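Local coordinates for protein lovastatin nonaketide synthase mokA (Monascus pilosus, PDB 6AD3) that builds the nonaketide precursor of lovastatin (monacolin K) in nine iterative polyketide-synthase steps, and is represented here by its condensation domain, at residues K234-L242 with D361-F369; F433-A444 with Y466-T477. The protein carries 1 engineered substitution. All coordinates share one frame; numbering follows the deposited sequence.

Both contacts lie in the condensation domain of the synthase. Contact 1 lies where the chain between strands 348-354 and 371-377 meets the start of helix 239-251, while contact 2 pairs two neighbouring strands of the six-stranded sheet to which those strands belong. The segments of contact 2 flank the excursion to strand 453-460, which joins the edge of the other lobe's five-stranded sheet, consistent with the latch of condensation domains. The centres of contact 1 and contact 2 are about 23 Å apart; the nearest atoms of contact 1 and contact 2 are about 10 Å apart. Contact 1 is tied to Asp-212, which occupies the aspartate position of the HHxxxDG signature, in which Arg-208 stands at the second histidine here.

Contact 1 of 2, residues K234-L242 with D361-F369; sequences KHVPQFADL and DELAGMGFF
The edge of the Phe-239 ring points into one face of Phe-369, a T-shaped pair with planes at 70° and CD1 of Phe-239 3.6 Å from CZ of Phe-369. With its ring anti to the backbone N (chi1 -180°), Phe-239 reaches along the 366-368 backbone: CD1 lies 4.0 Å from CA of Gly-367, and CE1 meets the carbonyl O of Phe-368 at the ring edge. Leu-242 crosses Phe-369 at about a right angle and sets CD1 3.7 Å from its CZ. The ring of Pro-237 fits against the end of helix 360-364, its CG 3.4 Å from O of Asp-361. Beside it, a water donates to both Pro-237 O and Met-366 O, bridging the two carbonyls across the interface. At the outer end, the N-H of His-235 NE2 is shared between the carboxylate oxygens of Asp-361: OD1, near the imidazole plane, is met at 3.3 Å on its syn side but 35° out of the carboxylate plane, OD2 more weakly. Asp-212 OD2 accepts Phe-369 N, and the Gln-238 amide bonds to Arg-125 O and Glu-127 N. The arrangement is consistent with the floor loop of condensation domains, beside the segment corresponding to the HHxxxDG motif.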
loop_
_atom_site.group_PDB
_atom_site.type_symbol
_atom_site.label_atom_id
_atom_site.label_comp_id
_atom_site.label_asym_id
_atom_site.label_seq_id
_atom_site.Cartn_x
_atom_site.Cartn_y
_atom_site.Cartn_z
ATOM N N LYS A 234 24.727 11.581 -9.518
ATOM C CA LYS A 234 25.558 11.234 -8.362
ATOM C C LYS A 234 24.835 11.508 -7.047
ATOM O O LYS A 234 25.053 10.825 -6.060
ATOM C CB LYS A 234 26.849 12.059 -8.386
ATOM C CG LYS A 234 27.935 11.510 -7.482
ATOM C CD LYS A 234 28.229 10.039 -7.799
ATOM C CE LYS A 234 29.562 9.586 -7.218
ATOM N NZ LYS A 234 30.683 10.397 -7.764
ATOM N N HIS A 235 24.017 12.552 -7.033
ATOM C CA HIS A 235 23.270 12.930 -5.850
ATOM C C HIS A 235 22.201 11.878 -5.605
ATOM O O HIS A 235 21.360 11.632 -6.476
ATOM C CB HIS A 235 22.598 14.293 -6.043
ATOM C CG HIS A 235 21.588 14.615 -4.985
ATOM N ND1 HIS A 235 21.895 14.601 -3.642
ATOM C CD2 HIS A 235 20.253 14.863 -5.065
ATOM C CE1 HIS A 235 20.796 14.802 -2.934
ATOM N NE2 HIS A 235 19.794 15.015 -3.777
ATOM N N VAL A 236 22.174 11.309 -4.393
ATOM C CA VAL A 236 21.106 10.338 -4.020
ATOM C C VAL A 236 20.493 10.754 -2.710
ATOM O O VAL A 236 21.204 10.907 -1.709
ATOM C CB VAL A 236 21.692 8.884 -3.886
ATOM C CG1 VAL A 236 20.609 7.873 -3.463
ATOM C CG2 VAL A 236 22.323 8.450 -5.180
ATOM N N PRO A 237 19.193 10.998 -2.694
ATOM C CA PRO A 237 18.550 11.337 -1.447
ATOM C C PRO A 237 18.379 10.107 -0.563
ATOM O O PRO A 237 17.658 9.179 -0.906
ATOM C CB PRO A 237 17.209 11.918 -1.884
ATOM C CG PRO A 237 16.949 11.326 -3.201
ATOM C CD PRO A 237 18.274 11.088 -3.843
ATOM N N GLN A 238 19.093 10.068 0.548
ATOM C CA GLN A 238 19.143 8.849 1.306
ATOM C C GLN A 238 18.000 8.825 2.334
ATOM O O GLN A 238 17.661 9.862 2.952
ATOM C CB GLN A 238 20.492 8.715 1.999
ATOM C CG GLN A 238 21.679 8.709 1.026
ATOM C CD GLN A 238 21.755 7.456 0.217
ATOM O OE1 GLN A 238 20.960 6.505 0.420
ATOM N NE2 GLN A 238 22.781 7.369 -0.636
ATOM N N PHE A 239 17.520 7.610 2.632
ATOM C CA PHE A 239 16.311 7.448 3.456
ATOM C C PHE A 239 16.451 8.063 4.826
ATOM O O PHE A 239 15.586 8.798 5.279
ATOM C CB PHE A 239 15.960 5.974 3.576
ATOM C CG PHE A 239 14.746 5.721 4.383
ATOM C CD1 PHE A 239 13.504 6.084 3.887
ATOM C CD2 PHE A 239 14.864 5.427 5.728
ATOM C CE1 PHE A 239 12.350 5.917 4.661
ATOM C CE2 PHE A 239 13.728 5.220 6.506
ATOM C CZ PHE A 239 12.477 5.469 5.972
ATOM N N ALA A 240 17.564 7.787 5.517
ATOM C CA ALA A 240 17.695 8.272 6.902
ATOM C C ALA A 240 17.655 9.770 6.972
ATOM O O ALA A 240 17.121 10.328 7.933
ATOM C CB ALA A 240 18.971 7.739 7.535
ATOM N N ASP A 241 18.318 10.431 6.022
ATOM C CA ASP A 241 18.298 11.903 5.952
ATOM C C ASP A 241 16.856 12.430 5.863
ATOM O O ASP A 241 16.423 13.290 6.659
ATOM C CB ASP A 241 19.152 12.385 4.772
ATOM C CG ASP A 241 20.647 12.053 4.969
ATOM O OD1 ASP A 241 21.075 12.066 6.120
ATOM O OD2 ASP A 241 21.382 11.813 3.988
ATOM N N LEU A 242 16.083 11.845 4.970
ATOM C CA LEU A 242 14.697 12.279 4.794
ATOM C C LEU A 242 13.847 11.939 5.997
ATOM O O LEU A 242 13.004 12.747 6.424
ATOM C CB LEU A 242 14.103 11.670 3.521
ATOM C CG LEU A 242 14.693 12.187 2.230
ATOM C CD1 LEU A 242 14.179 11.383 1.051
ATOM C CD2 LEU A 242 14.403 13.669 2.047
ATOM N N ASP A 361 13.317 15.245 -4.203
ATOM C CA ASP A 361 14.110 14.252 -3.513
ATOM C C ASP A 361 13.265 13.111 -2.941
ATOM O O ASP A 361 13.622 11.974 -3.063
ATOM C CB ASP A 361 14.978 14.891 -2.454
ATOM C CG ASP A 361 16.272 15.474 -3.030
ATOM O OD1 ASP A 361 16.578 15.286 -4.200
ATOM O OD2 ASP A 361 17.000 16.105 -2.285
ATOM N N GLU A 362 12.133 13.445 -2.339
ATOM C CA GLU A 362 11.231 12.432 -1.809
ATOM C C GLU A 362 10.722 11.496 -2.886
ATOM O O GLU A 362 10.547 10.335 -2.658
ATOM C CB GLU A 362 10.028 13.076 -1.111
ATOM C CG GLU A 362 10.425 13.874 0.106
ATOM C CD GLU A 362 9.249 14.646 0.740
ATOM O OE1 GLU A 362 9.472 15.153 1.844
ATOM O OE2 GLU A 362 8.260 14.984 0.028
ATOM N N LEU A 363 10.468 12.024 -4.082
ATOM C CA LEU A 363 10.012 11.196 -5.173
ATOM C C LEU A 363 11.076 10.221 -5.658
ATOM O O LEU A 363 10.735 9.130 -6.090
ATOM C CB LEU A 363 9.550 12.054 -6.348
ATOM C CG LEU A 363 8.271 12.829 -6.101
ATOM C CD1 LEU A 363 8.141 13.947 -7.172
ATOM C CD2 LEU A 363 7.063 11.900 -6.167
ATOM N N ALA A 364 12.349 10.645 -5.629
ATOM C CA ALA A 364 13.473 9.856 -6.177
ATOM C C ALA A 364 14.049 8.851 -5.176
ATOM O O ALA A 364 14.692 7.886 -5.555
ATOM C CB ALA A 364 14.566 10.793 -6.668
ATOM N N GLY A 365 13.733 9.037 -3.916
ATOM C CA GLY A 365 14.341 8.246 -2.850
ATOM C C GLY A 365 13.789 6.812 -2.808
ATOM O O GLY A 365 12.690 6.524 -3.290
ATOM N N MET A 366 14.545 5.933 -2.177
ATOM C CA MET A 366 14.102 4.597 -1.874
ATOM C C MET A 366 13.752 4.503 -0.396
ATOM O O MET A 366 14.359 5.165 0.443
ATOM C CB MET A 366 15.207 3.578 -2.199
ATOM C CG MET A 366 15.722 3.603 -3.619
ATOM S SD MET A 366 14.438 3.108 -4.811
ATOM C CE MET A 366 15.434 3.010 -6.299
ATOM N N GLY A 367 12.776 3.657 -0.090
ATOM C CA GLY A 367 12.457 3.276 1.259
ATOM C C GLY A 367 10.949 3.307 1.495
ATOM O O GLY A 367 10.152 3.274 0.537
ATOM N N PHE A 368 10.569 3.265 2.762
ATOM C CA PHE A 368 9.184 3.108 3.172
ATOM C C PHE A 368 8.605 4.457 3.580
ATOM O O PHE A 368 8.837 4.921 4.691
ATOM C CB PHE A 368 9.087 2.105 4.325
ATOM C CG PHE A 368 7.735 1.998 4.945
ATOM C CD1 PHE A 368 6.588 2.102 4.184
ATOM C CD2 PHE A 368 7.606 1.755 6.317
ATOM C CE1 PHE A 368 5.335 1.906 4.744
ATOM C CE2 PHE A 368 6.346 1.570 6.880
ATOM C CZ PHE A 368 5.214 1.681 6.096
ATOM N N PHE A 369 7.975 5.135 2.618
ATOM C CA PHE A 369 7.442 6.502 2.825
ATOM C C PHE A 369 5.937 6.509 2.936
ATOM O O PHE A 369 5.377 7.448 3.471
ATOM C CB PHE A 369 7.824 7.414 1.680
ATOM C CG PHE A 369 9.284 7.757 1.640
ATOM C CD1 PHE A 369 9.778 8.797 2.410
ATOM C CD2 PHE A 369 10.184 7.000 0.884
ATOM C CE1 PHE A 369 11.127 9.133 2.351
ATOM C CE2 PHE A 369 11.524 7.342 0.826
ATOM C CZ PHE A 369 11.989 8.417 1.530
HETATM O O HOH W 1 15.166 8.031 0.393
#

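Contact 2 of 2, residues F433-A444 with Y466-T477; sequences FQAVFDYKQGQA and YDVVLEMSDDPT
The hydroxyl of Tyr-439 donates to the anti side of Asp-474 OD2, with OH and OD2 2.6 Å apart. Tyr-439 swings CG away from its own N (chi1 166°), which carries the ring toward the strand ends, where this bond forms. Farther on, Asp-475 OD2 takes Ala-444 N across the contact at 3.0 Å, while OD1 accepts Thr-477 N, an Asx turn, and Thr-477 OG1 as well.

Strands 435-440 and 468-473 run parallel, 5° apart, through regular bonds from Val-436 N to Val-468 O as far as Asp-474 N to Lys-440 O. Before them, the carbonyl O of Gln-434 receives Val-468 N at 3.3 Å and, weakly and at a bent angle, Asp-467 N. Here the rings of Phe-433 and Tyr-466 are nearly parallel but slid apart, with a tight approach of 3.2 Å between Phe-433 CE2 and Tyr-466 CE1. CG2 of Val-436 sits over a face of the tyrosine ring, a CH-pi contact 3.6 Å from its centroid.

Phe-437, Leu-470, Tyr-439 and Met-472 share one side of the sheet, and helix 327-343 packs on the last three. Leu-470 CD2 lies at the edge of the Phe-437 ring, and Met-472 SD comes within 4.0 Å of Phe-437 CE1 while also lying at the edge of Tyr-439. This side is thus mostly apolar and aromatic; on the other, the pair Asp-438 and Glu-471 follows Val-436 and Val-469, its like charges probably offset by salt bridges to Arg-461 and Lys-485, respectively.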
loop_
_atom_site.group_PDB
_atom_site.type_symbol
_atom_site.label_atom_id
_atom_site.label_comp_id
_atom_site.label_asym_id
_atom_site.label_seq_id
_atom_site.Cartn_x
_atom_site.Cartn_y
_atom_site.Cartn_z
ATOM N N PHE A 433 -10.024 3.476 11.620
ATOM C CA PHE A 433 -10.721 3.207 10.368
ATOM C C PHE A 433 -10.563 1.752 9.994
ATOM O O PHE A 433 -9.523 1.157 10.287
ATOM C CB PHE A 433 -10.209 4.113 9.224
ATOM C CG PHE A 433 -8.704 4.127 9.057
ATOM C CD1 PHE A 433 -7.900 4.903 9.894
ATOM C CD2 PHE A 433 -8.070 3.343 8.080
ATOM C CE1 PHE A 433 -6.523 4.911 9.754
ATOM C CE2 PHE A 433 -6.700 3.339 7.966
ATOM C CZ PHE A 433 -5.916 4.122 8.798
ATOM N N GLN A 434 -11.578 1.200 9.310
ATOM C CA GLN A 434 -11.603 -0.237 9.007
ATOM C C GLN A 434 -11.702 -0.494 7.501
ATOM O O GLN A 434 -11.700 -1.632 7.070
ATOM C CB GLN A 434 -12.771 -0.931 9.715
ATOM C CG GLN A 434 -12.661 -0.864 11.239
ATOM C CD GLN A 434 -13.057 0.476 11.840
ATOM O OE1 GLN A 434 -14.097 1.071 11.506
ATOM N NE2 GLN A 434 -12.227 0.962 12.748
ATOM N N ALA A 435 -11.728 0.576 6.734
ATOM C CA ALA A 435 -11.700 0.523 5.284
ATOM C C ALA A 435 -10.521 1.348 4.762
ATOM O O ALA A 435 -10.252 2.457 5.249
ATOM C CB ALA A 435 -12.988 1.111 4.726
ATOM N N VAL A 436 -9.901 0.861 3.689
ATOM C CA VAL A 436 -8.815 1.582 3.021
ATOM C C VAL A 436 -9.095 1.653 1.525
ATOM O O VAL A 436 -9.610 0.698 0.938
ATOM C CB VAL A 436 -7.452 0.892 3.279
ATOM C CG1 VAL A 436 -6.353 1.388 2.330
ATOM C CG2 VAL A 436 -7.019 1.084 4.727
ATOM N N PHE A 437 -8.630 2.752 0.921
ATOM C CA PHE A 437 -8.667 2.993 -0.497
ATOM C C PHE A 437 -7.266 3.389 -0.961
ATOM O O PHE A 437 -6.674 4.364 -0.468
ATOM C CB PHE A 437 -9.649 4.123 -0.825
ATOM C CG PHE A 437 -9.737 4.447 -2.320
ATOM C CD1 PHE A 437 -10.314 3.551 -3.191
ATOM C CD2 PHE A 437 -9.205 5.610 -2.844
ATOM C CE1 PHE A 437 -10.392 3.814 -4.552
ATOM C CE2 PHE A 437 -9.368 5.921 -4.196
ATOM C CZ PHE A 437 -9.936 5.018 -5.048
ATOM N N ASP A 438 -6.733 2.656 -1.922
ATOM C CA ASP A 438 -5.366 2.894 -2.409
ATOM C C ASP A 438 -5.374 2.930 -3.919
ATOM O O ASP A 438 -5.593 1.900 -4.578
ATOM C CB ASP A 438 -4.432 1.792 -1.894
ATOM C CG ASP A 438 -2.960 1.990 -2.315
ATOM O OD1 ASP A 438 -2.718 2.762 -3.238
ATOM O OD2 ASP A 438 -2.068 1.453 -1.603
ATOM N N TYR A 439 -5.153 4.131 -4.472
ATOM C CA TYR A 439 -5.223 4.351 -5.915
ATOM C C TYR A 439 -3.864 4.857 -6.398
ATOM O O TYR A 439 -3.257 5.740 -5.781
ATOM C CB TYR A 439 -6.297 5.397 -6.217
ATOM C CG TYR A 439 -6.286 5.977 -7.613
ATOM C CD1 TYR A 439 -5.387 6.971 -7.975
ATOM C CD2 TYR A 439 -7.176 5.529 -8.561
ATOM C CE1 TYR A 439 -5.410 7.540 -9.241
ATOM C CE2 TYR A 439 -7.241 6.130 -9.821
ATOM C CZ TYR A 439 -6.363 7.160 -10.127
ATOM O OH TYR A 439 -6.354 7.685 -11.420
ATOM N N LYS A 440 -3.381 4.241 -7.446
ATOM C CA LYS A 440 -2.168 4.700 -8.125
ATOM C C LYS A 440 -2.320 4.748 -9.650
ATOM O O LYS A 440 -3.138 4.027 -10.232
ATOM C CB LYS A 440 -0.990 3.837 -7.707
ATOM C CG LYS A 440 -0.934 2.493 -8.407
ATOM C CD LYS A 440 0.249 1.674 -7.938
ATOM C CE LYS A 440 0.216 0.324 -8.666
ATOM N NZ LYS A 440 1.356 -0.521 -8.339
ATOM N N GLN A 441 -1.595 5.701 -10.275
ATOM C CA GLN A 441 -1.725 6.002 -11.695
ATOM C C GLN A 441 -0.452 5.799 -12.534
ATOM O O GLN A 441 -0.458 6.068 -13.713
ATOM C CB GLN A 441 -2.095 7.476 -11.821
ATOM C CG GLN A 441 -3.450 7.746 -12.319
ATOM C CD GLN A 441 -3.641 9.245 -12.576
ATOM O OE1 GLN A 441 -4.177 9.632 -13.584
ATOM N NE2 GLN A 441 -3.156 10.074 -11.658
ATOM N N GLY A 442 0.597 5.235 -11.974
ATOM C CA GLY A 442 1.855 5.085 -12.750
ATOM C C GLY A 442 1.734 4.413 -14.127
ATOM O O GLY A 442 0.790 3.700 -14.419
ATOM N N GLN A 443 2.773 4.530 -14.926
ATOM C CA GLN A 443 2.913 3.650 -16.070
ATOM C C GLN A 443 3.934 2.585 -15.774
ATOM O O GLN A 443 5.138 2.871 -15.706
ATOM C CB GLN A 443 3.315 4.440 -17.327
ATOM C CG GLN A 443 2.148 5.003 -18.121
ATOM C CD GLN A 443 2.617 6.003 -19.161
ATOM O OE1 GLN A 443 2.967 5.624 -20.289
ATOM N NE2 GLN A 443 2.795 7.253 -18.740
ATOM N N ALA A 444 3.441 1.344 -15.622
ATOM C CA ALA A 444 4.284 0.149 -15.431
ATOM C C ALA A 444 5.446 0.088 -16.438
ATOM O O ALA A 444 6.555 -0.240 -16.084
ATOM C CB ALA A 444 3.433 -1.126 -15.540
ATOM N N TYR A 466 -7.335 -4.240 8.115
ATOM C CA TYR A 466 -8.560 -3.563 7.676
ATOM C C TYR A 466 -9.635 -4.538 7.139
ATOM O O TYR A 466 -9.332 -5.442 6.366
ATOM C CB TYR A 466 -8.192 -2.492 6.635
ATOM C CG TYR A 466 -7.232 -1.496 7.206
ATOM C CD1 TYR A 466 -7.637 -0.590 8.186
ATOM C CD2 TYR A 466 -5.880 -1.541 6.892
ATOM C CE1 TYR A 466 -6.729 0.227 8.841
ATOM C CE2 TYR A 466 -4.978 -0.695 7.520
ATOM C CZ TYR A 466 -5.407 0.160 8.526
ATOM O OH TYR A 466 -4.528 0.959 9.186
ATOM N N ASP A 467 -10.904 -4.275 7.486
ATOM C CA ASP A 467 -12.017 -5.142 7.078
ATOM C C ASP A 467 -12.109 -5.216 5.559
ATOM O O ASP A 467 -12.347 -6.284 5.013
ATOM C CB ASP A 467 -13.350 -4.645 7.631
ATOM C CG ASP A 467 -13.536 -4.927 9.118
ATOM O OD1 ASP A 467 -12.572 -5.236 9.831
ATOM O OD2 ASP A 467 -14.691 -4.868 9.557
ATOM N N VAL A 468 -11.989 -4.067 4.894
ATOM C CA VAL A 468 -12.157 -3.977 3.457
ATOM C C VAL A 468 -11.116 -3.024 2.880
ATOM O O VAL A 468 -10.845 -1.960 3.433
ATOM C CB VAL A 468 -13.592 -3.510 3.071
ATOM C CG1 VAL A 468 -13.946 -2.261 3.782
ATOM C CG2 VAL A 468 -13.748 -3.356 1.556
ATOM N N VAL A 469 -10.442 -3.501 1.860
ATOM C CA VAL A 469 -9.412 -2.747 1.192
ATOM C C VAL A 469 -9.697 -2.812 -0.296
ATOM O O VAL A 469 -9.796 -3.918 -0.881
ATOM C CB VAL A 469 -8.024 -3.271 1.489
ATOM C CG1 VAL A 469 -6.962 -2.423 0.757
ATOM C CG2 VAL A 469 -7.735 -3.313 2.995
ATOM N N LEU A 470 -9.735 -1.646 -0.928
ATOM C CA LEU A 470 -9.824 -1.530 -2.370
ATOM C C LEU A 470 -8.517 -0.896 -2.871
ATOM O O LEU A 470 -8.181 0.244 -2.486
ATOM C CB LEU A 470 -11.015 -0.651 -2.776
ATOM C CG LEU A 470 -11.063 -0.213 -4.242
ATOM C CD1 LEU A 470 -11.108 -1.411 -5.148
ATOM C CD2 LEU A 470 -12.277 0.661 -4.514
ATOM N N GLU A 471 -7.735 -1.670 -3.634
ATOM C CA GLU A 471 -6.519 -1.174 -4.247
ATOM C C GLU A 471 -6.756 -1.131 -5.750
ATOM O O GLU A 471 -7.394 -2.035 -6.278
ATOM C CB GLU A 471 -5.350 -2.130 -4.011
ATOM C CG GLU A 471 -4.999 -2.342 -2.575
ATOM C CD GLU A 471 -3.867 -3.307 -2.396
ATOM O OE1 GLU A 471 -3.760 -3.901 -1.294
ATOM O OE2 GLU A 471 -2.981 -3.321 -3.292
ATOM N N MET A 472 -6.398 -0.013 -6.392
ATOM C CA MET A 472 -6.585 0.158 -7.827
ATOM C C MET A 472 -5.300 0.625 -8.465
ATOM O O MET A 472 -4.597 1.491 -7.901
ATOM C CB MET A 472 -7.590 1.267 -8.116
ATOM C CG MET A 472 -8.969 1.035 -7.730
ATOM S SD MET A 472 -9.878 2.498 -8.296
ATOM C CE MET A 472 -9.484 2.557 -10.074
ATOM N N SER A 473 -5.061 0.158 -9.688
ATOM C CA SER A 473 -4.083 0.760 -10.591
ATOM C C SER A 473 -4.859 1.371 -11.742
ATOM O O SER A 473 -5.764 0.762 -12.283
ATOM C CB SER A 473 -3.098 -0.292 -11.116
ATOM O OG SER A 473 -2.260 -0.785 -10.044
ATOM N N ASP A 474 -4.414 2.532 -12.181
ATOM C CA ASP A 474 -5.049 3.236 -13.297
ATOM C C ASP A 474 -3.907 3.686 -14.219
ATOM O O ASP A 474 -3.624 4.881 -14.353
ATOM C CB ASP A 474 -5.852 4.414 -12.748
ATOM C CG ASP A 474 -6.581 5.208 -13.823
ATOM O OD1 ASP A 474 -6.646 4.730 -14.950
ATOM O OD2 ASP A 474 -7.130 6.285 -13.482
ATOM N N ASP A 475 -3.277 2.718 -14.860
ATOM C CA ASP A 475 -2.148 2.970 -15.783
ATOM C C ASP A 475 -2.772 3.531 -17.066
ATOM O O ASP A 475 -3.703 2.936 -17.594
ATOM C CB ASP A 475 -1.432 1.637 -16.060
ATOM C CG ASP A 475 -0.249 1.769 -16.980
ATOM O OD1 ASP A 475 -0.291 2.631 -17.876
ATOM O OD2 ASP A 475 0.704 0.999 -16.784
ATOM N N PRO A 476 -2.349 4.733 -17.484
ATOM C CA PRO A 476 -3.122 5.466 -18.524
ATOM C C PRO A 476 -3.134 4.771 -19.858
ATOM O O PRO A 476 -3.927 5.143 -20.752
ATOM C CB PRO A 476 -2.381 6.821 -18.637
ATOM C CG PRO A 476 -1.070 6.635 -17.925
ATOM C CD PRO A 476 -1.357 5.613 -16.847
ATOM N N THR A 477 -2.266 3.778 -20.016
ATOM C CA THR A 477 -2.188 3.013 -21.255
ATOM C C THR A 477 -2.822 1.629 -21.159
ATOM O O THR A 477 -2.691 0.841 -22.069
ATOM C CB THR A 477 -0.718 2.829 -21.729
ATOM O OG1 THR A 477 -0.030 1.903 -20.867
ATOM C CG2 THR A 477 0.030 4.186 -21.750
#